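Local coordinates for protein putative cytosine/guanine deaminase (Unidentified, PDB 2PAJ) that hydrolytically deaminates pterins such as isoxanthopterin, using a zinc ion to replace an amino group with oxygen and release ammonium, at residues P37-V42 with A412-Y417; A17-T22 with D429-P434; S149-F154 with A202-A207. All blocks are in the same frame, centred on the assembly; numbering follows the deposited sequence.

How the contacts relate
Contacts 1 and 2 adjoin, with centres 13 Å apart, and both belong to the β-structure that the distant ends of the chain build together beside the amidohydrolase barrel. Strands 19-20 and 39-42 come from the N-terminal end, strand 414-418 and helix 433-436 from the C-terminal, and contact 1 nests inside the loop closed by contact 2. Tyr-417 packs on Pro-434, and Pro-37 O probably accepts a hydrogen bond from Ala-17 N. Contact 3, nested deeper, joins helix 149-159 to the residue after helix 190-203 outside the barrel, 28 Å from contact 1 and 35 Å from contact 2 between centres, across the chain's centre from the latter. All three are structural, away from the zinc site.

Contact 1 of 3, residues P37-V42 with A412-Y417; sequences PDIRIV and ADIAVY
Ile-41 points its side chain at Ala-412 and Ile-414, and its branches divide the work. From CB the short branch, the methyl CG2, meets CB of Ala-412 at 3.8 Å. The longer branch starts at CG1, which stands anti to the carbonyl carbon (chi1 -63°), and the extended chi2 of 170° carries CD1 outward. That methyl comes tip to tip with CD1 of Ile-414, 4.0 Å away, while staying 4.1 Å from CB of Ala-412. A β-branched residue suits this place because it is at home in a strand and offers a methyl and a longer ethyl branch at once; Ala-412 presents a single methyl to both branches.

The strands that carry these residues are not paired: 39-42 lies in a four-stranded sheet between 11-15 and 45-49, whereas 414-418 runs between 67-73 and 442-448. The apolar faces of two layers therefore meet, as in the β-sandwich that accompanies the barrel in many amidohydrolases. Two residues further back along its strand, Ile-39 presents CG2 to the same Ile-414 CD1 at 4.4 Å, a looser touch. Ile-68 adds to the filling, packing against both Ile-39 and Ile-414, and Ile-14 of the neighbouring strand lies against Ile-41.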
ATOM      1  N   PRO A  37     -14.703  -1.866 -24.300  1.00 63.85           N
ATOM      2  CA  PRO A  37     -13.372  -1.487 -24.801  1.00 61.78           C
ATOM      3  C   PRO A  37     -12.774  -0.126 -24.425  1.00 60.96           C
ATOM      4  O   PRO A  37     -11.570  -0.036 -24.198  1.00 60.15           O
ATOM      5  CB  PRO A  37     -13.527  -1.641 -26.307  1.00 59.53           C
ATOM      6  CG  PRO A  37     -14.892  -1.089 -26.518  1.00 62.31           C
ATOM      7  CD  PRO A  37     -15.729  -1.590 -25.319  1.00 62.80           C
ATOM      8  N   ASP A  38     -13.584   0.930 -24.374  1.00 60.84           N
ATOM      9  CA  ASP A  38     -13.042   2.252 -24.041  1.00 59.90           C
ATOM     10  C   ASP A  38     -13.447   2.722 -22.654  1.00 58.86           C
ATOM     11  O   ASP A  38     -14.332   2.138 -22.024  1.00 57.30           O
ATOM     12  CB  ASP A  38     -13.490   3.318 -25.059  1.00 60.82           C
ATOM     13  CG  ASP A  38     -13.359   2.855 -26.498  1.00 61.93           C
ATOM     14  OD1 ASP A  38     -14.409   2.594 -27.125  1.00 61.28           O
ATOM     15  OD2 ASP A  38     -12.213   2.750 -26.998  1.00 61.35           O
ATOM     16  N   ILE A  39     -12.791   3.787 -22.192  1.00 58.29           N
ATOM     17  CA  ILE A  39     -13.076   4.378 -20.885  1.00 57.94           C
ATOM     18  C   ILE A  39     -12.936   5.897 -20.901  1.00 57.94           C
ATOM     19  O   ILE A  39     -11.886   6.430 -21.259  1.00 56.57           O
ATOM     20  CB  ILE A  39     -12.140   3.836 -19.800  1.00 58.19           C
ATOM     21  CG1 ILE A  39     -12.248   2.309 -19.729  1.00 58.50           C
ATOM     22  CG2 ILE A  39     -12.498   4.460 -18.449  1.00 56.51           C
ATOM     23  CD1 ILE A  39     -11.286   1.674 -18.763  1.00 59.13           C
ATOM     24  N   ARG A  40     -14.007   6.585 -20.509  1.00 58.28           N
ATOM     25  CA  ARG A  40     -14.008   8.046 -20.462  1.00 58.90           C
ATOM     26  C   ARG A  40     -13.805   8.551 -19.035  1.00 58.93           C
ATOM     27  O   ARG A  40     -14.416   8.063 -18.091  1.00 58.81           O
ATOM     28  CB  ARG A  40     -15.319   8.608 -21.032  1.00 58.83           C
ATOM     29  CG  ARG A  40     -15.460  10.118 -20.884  1.00 58.70           C
ATOM     30  CD  ARG A  40     -16.515  10.730 -21.807  1.00 60.39           C
ATOM     31  NE  ARG A  40     -15.958  11.077 -23.114  1.00 61.18           N
ATOM     32  CZ  ARG A  40     -16.052  10.305 -24.192  1.00 62.91           C
ATOM     33  NH1 ARG A  40     -16.690   9.146 -24.110  1.00 63.25           N
ATOM     34  NH2 ARG A  40     -15.508  10.687 -25.345  1.00 61.74           N
ATOM     35  N   ILE A  41     -12.930   9.534 -18.886  1.00 59.26           N
ATOM     36  CA  ILE A  41     -12.644  10.106 -17.584  1.00 59.37           C
ATOM     37  C   ILE A  41     -12.910  11.608 -17.601  1.00 59.94           C
ATOM     38  O   ILE A  41     -12.412  12.327 -18.474  1.00 59.60           O
ATOM     39  CB  ILE A  41     -11.155   9.893 -17.197  1.00 58.80           C
ATOM     40  CG1 ILE A  41     -10.850   8.399 -17.076  1.00 57.28           C
ATOM     41  CG2 ILE A  41     -10.832  10.641 -15.897  1.00 57.95           C
ATOM     42  CD1 ILE A  41      -9.363   8.088 -16.934  1.00 52.66           C
ATOM     43  N   VAL A  42     -13.714  12.075 -16.651  1.00 59.42           N
ATOM     44  CA  VAL A  42     -13.977  13.506 -16.542  1.00 60.36           C
ATOM     45  C   VAL A  42     -13.536  13.936 -15.149  1.00 58.92           C
ATOM     46  O   VAL A  42     -14.138  13.563 -14.142  1.00 57.72           O
ATOM     47  CB  VAL A  42     -15.471  13.864 -16.772  1.00 60.20           C
ATOM     48  CG1 VAL A  42     -16.362  13.050 -15.837  1.00 62.89           C
ATOM     49  CG2 VAL A  42     -15.670  15.362 -16.559  1.00 58.46           C
ATOM     50  N   ALA A 412     -10.666   7.911 -10.636  1.00 54.40           N
ATOM     51  CA  ALA A 412      -9.898   7.491 -11.806  1.00 55.19           C
ATOM     52  C   ALA A 412      -8.455   7.100 -11.516  1.00 56.25           C
ATOM     53  O   ALA A 412      -7.527   7.839 -11.855  1.00 57.71           O
ATOM     54  CB  ALA A 412      -9.925   8.582 -12.863  1.00 53.60           C
ATOM     55  N   ASP A 413      -8.274   5.940 -10.888  1.00 56.40           N
ATOM     56  CA  ASP A 413      -6.942   5.415 -10.591  1.00 56.07           C
ATOM     57  C   ASP A 413      -6.833   4.175 -11.455  1.00 54.26           C
ATOM     58  O   ASP A 413      -7.301   3.095 -11.082  1.00 52.62           O
ATOM     59  CB  ASP A 413      -6.822   5.051  -9.117  1.00 58.81           C
ATOM     60  CG  ASP A 413      -7.164   6.210  -8.217  1.00 61.27           C
ATOM     61  OD1 ASP A 413      -6.612   7.316  -8.427  1.00 63.98           O
ATOM     62  OD2 ASP A 413      -7.987   6.017  -7.299  1.00 64.03           O
ATOM     63  N   ILE A 414      -6.217   4.351 -12.618  1.00 52.74           N
ATOM     64  CA  ILE A 414      -6.102   3.283 -13.588  1.00 51.43           C
ATOM     65  C   ILE A 414      -4.691   3.029 -14.079  1.00 51.56           C
ATOM     66  O   ILE A 414      -3.891   3.948 -14.225  1.00 52.26           O
ATOM     67  CB  ILE A 414      -6.989   3.583 -14.822  1.00 50.21           C
ATOM     68  CG1 ILE A 414      -8.403   3.912 -14.359  1.00 49.73           C
ATOM     69  CG2 ILE A 414      -7.021   2.382 -15.770  1.00 50.97           C
ATOM     70  CD1 ILE A 414      -9.309   4.398 -15.466  1.00 51.15           C
ATOM     71  N   ALA A 415      -4.404   1.760 -14.339  1.00 51.63           N
ATOM     72  CA  ALA A 415      -3.117   1.350 -14.868  1.00 50.26           C
ATOM     73  C   ALA A 415      -3.337   0.733 -16.253  1.00 49.94           C
ATOM     74  O   ALA A 415      -4.173  -0.150 -16.431  1.00 49.16           O
ATOM     75  CB  ALA A 415      -2.467   0.352 -13.940  1.00 50.84           C
ATOM     76  N   VAL A 416      -2.600   1.230 -17.236  1.00 49.68           N
ATOM     77  CA  VAL A 416      -2.686   0.728 -18.592  1.00 49.85           C
ATOM     78  C   VAL A 416      -1.324   0.137 -18.903  1.00 51.40           C
ATOM     79  O   VAL A 416      -0.341   0.869 -19.024  1.00 53.36           O
ATOM     80  CB  VAL A 416      -3.004   1.861 -19.568  1.00 48.35           C
ATOM     81  CG1 VAL A 416      -3.024   1.344 -21.001  1.00 48.40           C
ATOM     82  CG2 VAL A 416      -4.337   2.464 -19.199  1.00 45.07           C
ATOM     83  N   TYR A 417      -1.267  -1.188 -19.021  1.00 52.22           N
ATOM     84  CA  TYR A 417      -0.006  -1.879 -19.294  1.00 52.08           C
ATOM     85  C   TYR A 417       0.221  -2.300 -20.747  1.00 51.98           C
ATOM     86  O   TYR A 417      -0.676  -2.828 -21.405  1.00 50.85           O
ATOM     87  CB  TYR A 417       0.119  -3.131 -18.421  1.00 49.37           C
ATOM     88  CG  TYR A 417      -0.057  -2.915 -16.939  1.00 49.38           C
ATOM     89  CD1 TYR A 417      -1.248  -3.283 -16.300  1.00 50.61           C
ATOM     90  CD2 TYR A 417       0.975  -2.385 -16.159  1.00 48.51           C
ATOM     91  CE1 TYR A 417      -1.403  -3.132 -14.925  1.00 48.52           C
ATOM     92  CE2 TYR A 417       0.828  -2.232 -14.784  1.00 47.74           C
ATOM     93  CZ  TYR A 417      -0.362  -2.608 -14.173  1.00 47.75           C
ATOM     94  OH  TYR A 417      -0.515  -2.467 -12.813  1.00 45.23           O
TER

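Contact 2 of 3, residues A17-T22 with D429-P434; sequences AAAIMT and DPAIGP
Ala-19 and Ala-431 meet methyl to methyl, CB of Ala-19 lying 3.4 Å from CB of Ala-431. Met-21, two residues on, brings its sulfur to the same methyl, with SD 4.3 Å from Ala-431 CB. Ala-431 CB is thus the atom that both Ala-19 and Met-21 touch. The two alanines, with their short side chains, let the backbones approach until their CA atoms are 5.6 Å apart, and the longer methionine reaches the same methyl from two residues farther along. Its chain is folded rather than extended (chi2 -48°), which keeps SD near the alanine.

In the next shell, the turn at 429-432 sets the position of Ala-431. The backbone N of Ile-432 donates to Asp-429 O at 2.9 Å, closing a backbone turn. The side chain of Asp-429 turns forward over it, and its OD1 accepts a weak bond from Ala-431 N, 3.5 Å long with an angle of 141° at the hydrogen. This weak bond has the connectivity of an Asx turn, a role to which aspartate is well suited. Pro-430, whose ring holds phi near -56°, suits the first corner of the turn. Asp-429 OD1 is also in a salt bridge with Arg-33, whose side chain packs on Ala-19, Met-21 and Ala-431 and so joins the charge to the apolar group.

Farther out, Ala-19 and Met-21 both bond through their backbones to Ile-68 of strand 67-73, fixing the N-terminal segment. Tyr-69 touches Met-21 and hydrogen-bonds through its OH to Ala-431 O, tying the turn to that strand. The whole is a packing of a short helical turn from the C-terminal region against strand 19-20, which pairs in parallel with 67-73, in the β-structure that flanks an amidohydrolase barrel.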
ATOM      1  N   ALA A  17      -8.992  -0.950 -25.552  1.00 52.41           N
ATOM      2  CA  ALA A  17      -8.234  -1.796 -24.631  1.00 51.70           C
ATOM      3  C   ALA A  17      -8.434  -3.275 -24.981  1.00 51.75           C
ATOM      4  O   ALA A  17      -9.532  -3.691 -25.367  1.00 53.44           O
ATOM      5  CB  ALA A  17      -8.675  -1.535 -23.205  1.00 49.11           C
ATOM      6  N   ALA A  18      -7.370  -4.063 -24.850  1.00 49.43           N
ATOM      7  CA  ALA A  18      -7.429  -5.485 -25.147  1.00 46.71           C
ATOM      8  C   ALA A  18      -8.172  -6.224 -24.038  1.00 47.31           C
ATOM      9  O   ALA A  18      -8.766  -7.272 -24.270  1.00 47.98           O
ATOM     10  CB  ALA A  18      -6.023  -6.037 -25.299  1.00 45.36           C
ATOM     11  N   ALA A  19      -8.136  -5.666 -22.832  1.00 47.76           N
ATOM     12  CA  ALA A  19      -8.800  -6.264 -21.679  1.00 48.33           C
ATOM     13  C   ALA A  19      -8.975  -5.251 -20.547  1.00 49.28           C
ATOM     14  O   ALA A  19      -8.159  -4.338 -20.384  1.00 48.80           O
ATOM     15  CB  ALA A  19      -8.006  -7.458 -21.187  1.00 46.60           C
ATOM     16  N   ILE A  20     -10.039  -5.430 -19.764  1.00 49.11           N
ATOM     17  CA  ILE A  20     -10.344  -4.545 -18.643  1.00 48.34           C
ATOM     18  C   ILE A  20     -10.746  -5.299 -17.374  1.00 48.09           C
ATOM     19  O   ILE A  20     -11.864  -5.800 -17.272  1.00 47.78           O
ATOM     20  CB  ILE A  20     -11.507  -3.583 -18.982  1.00 49.61           C
ATOM     21  CG1 ILE A  20     -11.219  -2.820 -20.280  1.00 51.17           C
ATOM     22  CG2 ILE A  20     -11.691  -2.592 -17.848  1.00 49.23           C
ATOM     23  CD1 ILE A  20     -12.354  -1.909 -20.741  1.00 48.17           C
ATOM     24  N   MET A  21      -9.843  -5.379 -16.405  1.00 48.38           N
ATOM     25  CA  MET A  21     -10.164  -6.043 -15.142  1.00 48.62           C
ATOM     26  C   MET A  21     -10.733  -4.986 -14.176  1.00 49.73           C
ATOM     27  O   MET A  21     -10.146  -3.928 -13.974  1.00 48.27           O
ATOM     28  CB  MET A  21      -8.919  -6.713 -14.559  1.00 47.73           C
ATOM     29  CG  MET A  21      -8.247  -7.737 -15.488  1.00 47.57           C
ATOM     30  SD  MET A  21      -9.332  -8.966 -16.273  1.00 44.07           S
ATOM     31  CE  MET A  21      -9.640 -10.084 -14.946  1.00 44.74           C
ATOM     32  N   THR A  22     -11.887  -5.284 -13.591  1.00 51.68           N
ATOM     33  CA  THR A  22     -12.577  -4.360 -12.705  1.00 53.32           C
ATOM     34  C   THR A  22     -12.150  -4.329 -11.255  1.00 53.28           C
ATOM     35  O   THR A  22     -12.409  -3.354 -10.550  1.00 54.09           O
ATOM     36  CB  THR A  22     -14.068  -4.645 -12.687  1.00 55.51           C
ATOM     37  OG1 THR A  22     -14.511  -4.941 -14.012  1.00 57.73           O
ATOM     38  CG2 THR A  22     -14.828  -3.416 -12.172  1.00 59.96           C
ATOM     39  N   ASP A 429      -4.657 -15.396 -22.923  1.00 51.51           N
ATOM     40  CA  ASP A 429      -5.422 -14.400 -22.190  1.00 50.65           C
ATOM     41  C   ASP A 429      -4.403 -13.373 -21.734  1.00 49.39           C
ATOM     42  O   ASP A 429      -3.944 -13.414 -20.596  1.00 47.36           O
ATOM     43  CB  ASP A 429      -6.081 -15.034 -20.969  1.00 53.57           C
ATOM     44  CG  ASP A 429      -7.222 -14.202 -20.423  1.00 55.62           C
ATOM     45  OD1 ASP A 429      -7.213 -12.962 -20.598  1.00 57.46           O
ATOM     46  OD2 ASP A 429      -8.130 -14.797 -19.814  1.00 55.77           O
ATOM     47  N   PRO A 430      -4.029 -12.439 -22.623  1.00 49.14           N
ATOM     48  CA  PRO A 430      -3.047 -11.400 -22.307  1.00 48.47           C
ATOM     49  C   PRO A 430      -3.395 -10.556 -21.086  1.00 47.43           C
ATOM     50  O   PRO A 430      -2.555  -9.845 -20.558  1.00 45.87           O
ATOM     51  CB  PRO A 430      -2.988 -10.585 -23.598  1.00 46.10           C
ATOM     52  CG  PRO A 430      -4.345 -10.714 -24.130  1.00 46.24           C
ATOM     53  CD  PRO A 430      -4.658 -12.172 -23.927  1.00 48.09           C
ATOM     54  N   ALA A 431      -4.639 -10.646 -20.639  1.00 48.63           N
ATOM     55  CA  ALA A 431      -5.078  -9.889 -19.483  1.00 50.70           C
ATOM     56  C   ALA A 431      -4.403 -10.415 -18.218  1.00 52.09           C
ATOM     57  O   ALA A 431      -4.161  -9.678 -17.257  1.00 53.76           O
ATOM     58  CB  ALA A 431      -6.568 -10.002 -19.356  1.00 49.52           C
ATOM     59  N   ILE A 432      -4.087 -11.698 -18.248  1.00 52.51           N
ATOM     60  CA  ILE A 432      -3.475 -12.397 -17.135  1.00 51.51           C
ATOM     61  C   ILE A 432      -1.992 -12.079 -16.892  1.00 51.85           C
ATOM     62  O   ILE A 432      -1.484 -12.282 -15.790  1.00 50.46           O
ATOM     63  CB  ILE A 432      -3.721 -13.917 -17.350  1.00 51.52           C
ATOM     64  CG1 ILE A 432      -4.827 -14.362 -16.412  1.00 52.63           C
ATOM     65  CG2 ILE A 432      -2.449 -14.728 -17.216  1.00 47.66           C
ATOM     66  CD1 ILE A 432      -5.487 -15.667 -16.804  1.00 60.02           C
ATOM     67  N   GLY A 433      -1.331 -11.539 -17.915  1.00 51.79           N
ATOM     68  CA  GLY A 433       0.093 -11.225 -17.862  1.00 51.41           C
ATOM     69  C   GLY A 433       0.708 -10.442 -16.714  1.00 50.47           C
ATOM     70  O   GLY A 433       1.729 -10.861 -16.160  1.00 49.98           O
ATOM     71  N   PRO A 434       0.141  -9.286 -16.351  1.00 49.68           N
ATOM     72  CA  PRO A 434       0.670  -8.469 -15.255  1.00 48.18           C
ATOM     73  C   PRO A 434       0.855  -9.209 -13.930  1.00 47.31           C
ATOM     74  O   PRO A 434       1.718  -8.858 -13.133  1.00 49.28           O
ATOM     75  CB  PRO A 434      -0.355  -7.345 -15.145  1.00 47.91           C
ATOM     76  CG  PRO A 434      -0.800  -7.173 -16.553  1.00 47.71           C
ATOM     77  CD  PRO A 434      -0.970  -8.594 -17.030  1.00 49.23           C
TER

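Contact 3 of 3, residues S149-F154 with A202-A207; sequences SSAILF and ARYHDA
Phe-154 and Tyr-204 are turned onto each other by similar first torsions: in each, CG stands anti to the carbonyl carbon and beside the backbone N, with chi1 -82° for the phenylalanine and -54° for the tyrosine. Their side chains approach at a slant, yet the rings end nearly parallel, in an offset stack with centroids 4.2 Å apart and planes inclined by 18°. The displacement brings CD2 of Phe-154 over the centre of the Tyr-204 ring, 3.6 Å above its plane, whereas CG of Tyr-204 lies over the rim of the phenylalanine ring. The methylene of the tyrosine also takes part, its CB making a CH-pi contact 4.1 Å from the Phe-154 ring centroid.

Helices 149-159 and 190-203 follow successive parallel strands, 131-136 and 163-168, of the (β/α)8 barrel, and on its outer layer the stack joins the first helix to the residue that follows the second. From just after the end of helix 190-203, the long side chain of Tyr-204 reaches back to the first helix. Its OH comes to Ala-151, 3.6 Å from CA and 3.9 Å from CB. Alanine, with only a methyl, allows the phenol end to lie close to the helix backbone. On the opposite face of the tyrosine ring, CG of Arg-203 lies over the centre, so aliphatic and aromatic carbon sandwich it. Phe-164, of strand 163-168, meets the Phe-154 ring edge-to-face, and Arg-213 touches both stacked residues from strand 213-217.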
ATOM      1  N   SER A 149       9.239  13.492   9.731  1.00 58.85           N
ATOM      2  CA  SER A 149       9.047  12.323   8.879  1.00 57.45           C
ATOM      3  C   SER A 149       7.727  12.428   8.122  1.00 57.95           C
ATOM      4  O   SER A 149       7.682  12.384   6.890  1.00 57.79           O
ATOM      5  CB  SER A 149       9.022  11.064   9.732  1.00 55.24           C
ATOM      6  OG  SER A 149      10.256  10.932  10.395  1.00 57.73           O
ATOM      7  N   SER A 150       6.648  12.570   8.879  1.00 56.56           N
ATOM      8  CA  SER A 150       5.335  12.672   8.294  1.00 56.17           C
ATOM      9  C   SER A 150       5.284  13.732   7.197  1.00 57.74           C
ATOM     10  O   SER A 150       4.764  13.477   6.107  1.00 58.85           O
ATOM     11  CB  SER A 150       4.332  12.979   9.390  1.00 55.14           C
ATOM     12  OG  SER A 150       4.455  12.018  10.422  1.00 54.74           O
ATOM     13  N   ALA A 151       5.827  14.913   7.475  1.00 57.92           N
ATOM     14  CA  ALA A 151       5.833  15.989   6.491  1.00 57.10           C
ATOM     15  C   ALA A 151       6.472  15.505   5.198  1.00 55.77           C
ATOM     16  O   ALA A 151       5.888  15.599   4.124  1.00 53.85           O
ATOM     17  CB  ALA A 151       6.609  17.172   7.030  1.00 57.03           C
ATOM     18  N   ILE A 152       7.686  14.995   5.324  1.00 54.97           N
ATOM     19  CA  ILE A 152       8.446  14.502   4.190  1.00 55.22           C
ATOM     20  C   ILE A 152       7.694  13.445   3.368  1.00 55.78           C
ATOM     21  O   ILE A 152       7.657  13.517   2.134  1.00 56.63           O
ATOM     22  CB  ILE A 152       9.795  13.921   4.675  1.00 54.22           C
ATOM     23  CG1 ILE A 152      10.620  15.030   5.344  1.00 52.12           C
ATOM     24  CG2 ILE A 152      10.532  13.293   3.516  1.00 53.51           C
ATOM     25  CD1 ILE A 152      11.791  14.527   6.154  1.00 48.73           C
ATOM     26  N   LEU A 153       7.091  12.474   4.051  1.00 54.49           N
ATOM     27  CA  LEU A 153       6.359  11.420   3.371  1.00 53.11           C
ATOM     28  C   LEU A 153       5.210  11.960   2.515  1.00 54.25           C
ATOM     29  O   LEU A 153       5.054  11.540   1.362  1.00 54.96           O
ATOM     30  CB  LEU A 153       5.838  10.396   4.380  1.00 52.75           C
ATOM     31  CG  LEU A 153       6.859   9.418   4.976  1.00 52.65           C
ATOM     32  CD1 LEU A 153       6.175   8.413   5.894  1.00 52.14           C
ATOM     33  CD2 LEU A 153       7.560   8.690   3.863  1.00 53.22           C
ATOM     34  N   PHE A 154       4.412  12.879   3.060  1.00 53.69           N
ATOM     35  CA  PHE A 154       3.297  13.461   2.304  1.00 53.91           C
ATOM     36  C   PHE A 154       3.818  14.328   1.152  1.00 54.67           C
ATOM     37  O   PHE A 154       3.216  14.403   0.085  1.00 53.51           O
ATOM     38  CB  PHE A 154       2.405  14.309   3.221  1.00 52.39           C
ATOM     39  CG  PHE A 154       1.399  13.512   4.007  1.00 52.29           C
ATOM     40  CD1 PHE A 154       0.336  12.882   3.372  1.00 54.87           C
ATOM     41  CD2 PHE A 154       1.515  13.398   5.384  1.00 50.45           C
ATOM     42  CE1 PHE A 154      -0.606  12.142   4.105  1.00 56.12           C
ATOM     43  CE2 PHE A 154       0.597  12.672   6.132  1.00 50.21           C
ATOM     44  CZ  PHE A 154      -0.473  12.037   5.498  1.00 53.50           C
ATOM     45  N   ALA A 202      -5.629  16.629  12.176  1.00 55.79           N
ATOM     46  CA  ALA A 202      -6.201  17.918  11.810  1.00 54.30           C
ATOM     47  C   ALA A 202      -5.518  18.532  10.604  1.00 54.11           C
ATOM     48  O   ALA A 202      -6.132  19.284   9.865  1.00 55.59           O
ATOM     49  CB  ALA A 202      -6.117  18.866  12.985  1.00 51.02           C
ATOM     50  N   ARG A 203      -4.252  18.194  10.398  1.00 52.99           N
ATOM     51  CA  ARG A 203      -3.489  18.760   9.306  1.00 52.18           C
ATOM     52  C   ARG A 203      -3.664  18.077   7.955  1.00 52.47           C
ATOM     53  O   ARG A 203      -3.931  18.744   6.956  1.00 51.23           O
ATOM     54  CB  ARG A 203      -2.014  18.754   9.690  1.00 51.99           C
ATOM     55  CG  ARG A 203      -1.077  19.597   8.839  1.00 53.16           C
ATOM     56  CD  ARG A 203       0.344  19.253   9.272  1.00 58.75           C
ATOM     57  NE  ARG A 203       1.408  20.175   8.855  1.00 63.07           N
ATOM     58  CZ  ARG A 203       1.614  20.583   7.608  1.00 64.72           C
ATOM     59  NH1 ARG A 203       0.815  20.159   6.633  1.00 66.07           N
ATOM     60  NH2 ARG A 203       2.630  21.395   7.335  1.00 63.25           N
ATOM     61  N   TYR A 204      -3.528  16.752   7.923  1.00 51.77           N
ATOM     62  CA  TYR A 204      -3.603  16.012   6.665  1.00 51.06           C
ATOM     63  C   TYR A 204      -4.799  15.115   6.350  1.00 51.08           C
ATOM     64  O   TYR A 204      -5.168  14.967   5.185  1.00 50.55           O
ATOM     65  CB  TYR A 204      -2.369  15.146   6.518  1.00 51.26           C
ATOM     66  CG  TYR A 204      -1.064  15.867   6.643  1.00 51.21           C
ATOM     67  CD1 TYR A 204      -0.284  15.729   7.792  1.00 51.61           C
ATOM     68  CD2 TYR A 204      -0.564  16.627   5.579  1.00 51.12           C
ATOM     69  CE1 TYR A 204       0.965  16.316   7.880  1.00 51.09           C
ATOM     70  CE2 TYR A 204       0.684  17.225   5.657  1.00 51.14           C
ATOM     71  CZ  TYR A 204       1.444  17.061   6.808  1.00 50.74           C
ATOM     72  OH  TYR A 204       2.693  17.614   6.877  1.00 54.27           O
ATOM     73  N   HIS A 205      -5.391  14.509   7.372  1.00 49.97           N
ATOM     74  CA  HIS A 205      -6.506  13.589   7.163  1.00 50.60           C
ATOM     75  C   HIS A 205      -7.785  14.173   6.555  1.00 50.81           C
ATOM     76  O   HIS A 205      -8.383  15.101   7.091  1.00 51.51           O
ATOM     77  CB  HIS A 205      -6.842  12.868   8.471  1.00 49.32           C
ATOM     78  CG  HIS A 205      -7.784  11.715   8.310  1.00 49.79           C
ATOM     79  ND1 HIS A 205      -9.124  11.798   8.626  1.00 49.37           N
ATOM     80  CD2 HIS A 205      -7.579  10.446   7.883  1.00 48.69           C
ATOM     81  CE1 HIS A 205      -9.702  10.629   8.404  1.00 48.82           C
ATOM     82  NE2 HIS A 205      -8.786   9.792   7.953  1.00 48.05           N
ATOM     83  N   ASP A 206      -8.169  13.606   5.413  1.00 50.24           N
ATOM     84  CA  ASP A 206      -9.376  13.961   4.679  1.00 49.35           C
ATOM     85  C   ASP A 206     -10.246  12.711   4.824  1.00 49.52           C
ATOM     86  O   ASP A 206      -9.782  11.606   4.567  1.00 50.83           O
ATOM     87  CB  ASP A 206      -9.049  14.210   3.205  1.00 49.13           C
ATOM     88  CG  ASP A 206     -10.291  14.435   2.357  1.00 52.64           C
ATOM     89  OD1 ASP A 206     -11.402  14.055   2.791  1.00 52.37           O
ATOM     90  OD2 ASP A 206     -10.163  14.977   1.242  1.00 53.82           O
ATOM     91  N   ALA A 207     -11.500  12.874   5.224  1.00 49.00           N
ATOM     92  CA  ALA A 207     -12.364  11.726   5.425  1.00 48.74           C
ATOM     93  C   ALA A 207     -13.147  11.219   4.219  1.00 49.72           C
ATOM     94  O   ALA A 207     -13.803  10.174   4.312  1.00 51.25           O
ATOM     95  CB  ALA A 207     -13.307  12.000   6.565  1.00 46.90           C
TER